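Local structure of uncharacterized protein (Silicibacter pomeroyi DSS-3, 2QTP) at residues A[155-159]-A[160-164]. The protein is of unknown function but belongs to a family with a variant of the Bacillus chorismate mutase fold and may act in amino-acid metabolism. Residues are numbered along the deposited sequence; the frame is centred on the assembly and turned at random. Where two conformers were deposited one is given.
Sequences NDAPR and ANEIM
R159 and E162 close a type I beta turn that leads into strand 162-171, in a variant of the Bacillus chorismate mutase fold. The turn bond runs from E162 N to R159 O, 3.0 Å long. A second bond returns from the backbone of R159. Its N meets E162 OE1 at 2.8 Å and is nearly straight (167°). OE1 receives it on the anti side, somewhat out of the carboxylate plane. The E162 chain can reach back because CG sits beside its own backbone N, anti to the carbonyl carbon (chi1 -60°), and the rest is extended. R159 has two conformers. In one of them its side chain passes over this carboxylate, with CG 3.4 Å from E162 OE1. The guanidinium and carboxylate planes are then only 10° apart, yet OE2 lies well out of the guanidinium plane. The long R159 NH1 to E162 OE2 salt bridge, 3.8 Å, is therefore one of charge alone, weak and doubtful. OE2 has a second partner in R6 of strand 5-15, which also pairs with D156; K7 holds the other oxygen of D156. An alanine in place of E162 would probably leave the R159 N-H without its acceptor and R6 without one of its carboxylates. Just before the turn, P158, which follows a cis peptide bond, packs obliquely on M164, a selenomethionine. There P158 CB lies 4.1 Å from M164 CB.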
# COMPACT_ATOMS: atom_id res chain seq x y z
N ASN A 155 -13.06 -5.85 -0.55
CA ASN A 155 -13.90 -7.01 -0.79
C ASN A 155 -13.76 -7.56 -2.20
O ASN A 155 -13.84 -8.76 -2.40
CB ASN A 155 -15.39 -6.72 -0.46
CG ASN A 155 -16.08 -5.86 -1.52
OD1 ASN A 155 -15.62 -4.75 -1.83
ND2 ASN A 155 -17.17 -6.38 -2.11
N ASP A 156 -13.47 -6.70 -3.18
CA ASP A 156 -13.51 -7.13 -4.57
C ASP A 156 -12.17 -7.01 -5.28
O ASP A 156 -12.12 -7.00 -6.50
CB ASP A 156 -14.55 -6.28 -5.28
CG ASP A 156 -14.16 -4.79 -5.35
OD1 ASP A 156 -13.31 -4.29 -4.56
OD2 ASP A 156 -14.74 -4.10 -6.18
N ALA A 157 -11.07 -6.95 -4.54
CA ALA A 157 -9.80 -6.73 -5.15
C ALA A 157 -8.73 -7.43 -4.34
O ALA A 157 -8.92 -7.68 -3.14
CB ALA A 157 -9.52 -5.21 -5.27
N PRO A 158 -7.62 -7.82 -5.00
CA PRO A 158 -7.36 -7.75 -6.45
C PRO A 158 -7.96 -8.94 -7.22
O PRO A 158 -7.80 -10.09 -6.82
CB PRO A 158 -5.84 -7.83 -6.53
CG PRO A 158 -5.47 -8.71 -5.36
CD PRO A 158 -6.45 -8.35 -4.27
N ARG A 159 -8.65 -8.66 -8.31
CA ARG A 159 -9.12 -9.70 -9.19
C ARG A 159 -7.89 -10.36 -9.83
O ARG A 159 -6.77 -9.87 -9.70
CB ARG A 159 -10.01 -9.13 -10.28
CG ARG A 159 -11.33 -8.52 -9.79
CD ARG A 159 -11.90 -7.74 -10.96
NE ARG A 159 -13.10 -6.96 -10.68
CZ ARG A 159 -13.53 -5.97 -11.46
NH1 ARG A 159 -12.84 -5.63 -12.55
NH2 ARG A 159 -14.63 -5.31 -11.15
N ALA A 160 -8.11 -11.45 -10.53
CA ALA A 160 -7.00 -12.23 -11.10
C ALA A 160 -6.05 -11.43 -12.01
O ALA A 160 -4.82 -11.67 -12.02
CB ALA A 160 -7.59 -13.50 -11.81
N ASN A 161 -6.59 -10.46 -12.74
CA ASN A 161 -5.78 -9.64 -13.64
C ASN A 161 -5.39 -8.27 -13.07
O ASN A 161 -5.06 -7.38 -13.84
CB ASN A 161 -6.51 -9.43 -14.98
CG ASN A 161 -7.79 -8.53 -14.85
OD1 ASN A 161 -8.43 -8.43 -13.78
ND2 ASN A 161 -8.16 -7.89 -15.97
N GLU A 162 -5.39 -8.13 -11.74
CA GLU A 162 -5.09 -6.87 -11.10
C GLU A 162 -3.92 -6.94 -10.13
O GLU A 162 -3.44 -8.02 -9.79
CB GLU A 162 -6.32 -6.39 -10.32
CG GLU A 162 -7.57 -6.16 -11.19
CD GLU A 162 -8.76 -5.61 -10.42
OE1 GLU A 162 -9.01 -6.03 -9.25
OE2 GLU A 162 -9.44 -4.74 -10.98
N ILE A 163 -3.50 -5.75 -9.68
CA ILE A 163 -2.56 -5.55 -8.56
C ILE A 163 -3.16 -4.53 -7.57
O ILE A 163 -3.73 -3.51 -8.00
CB ILE A 163 -1.15 -5.07 -8.99
CG1 ILE A 163 -0.56 -5.96 -10.06
CG2 ILE A 163 -0.15 -5.04 -7.82
CD1 ILE A 163 0.83 -5.55 -10.51
N MSE A 164 -3.11 -4.85 -6.26
CA MSE A 164 -3.56 -3.96 -5.19
C MSE A 164 -2.27 -3.44 -4.53
O MSE A 164 -1.48 -4.21 -4.00
CB MSE A 164 -4.47 -4.69 -4.20
CG MSE A 164 -5.14 -3.81 -3.22
SE MSE A 164 -6.35 -4.61 -2.01
CE MSE A 164 -5.08 -5.64 -0.86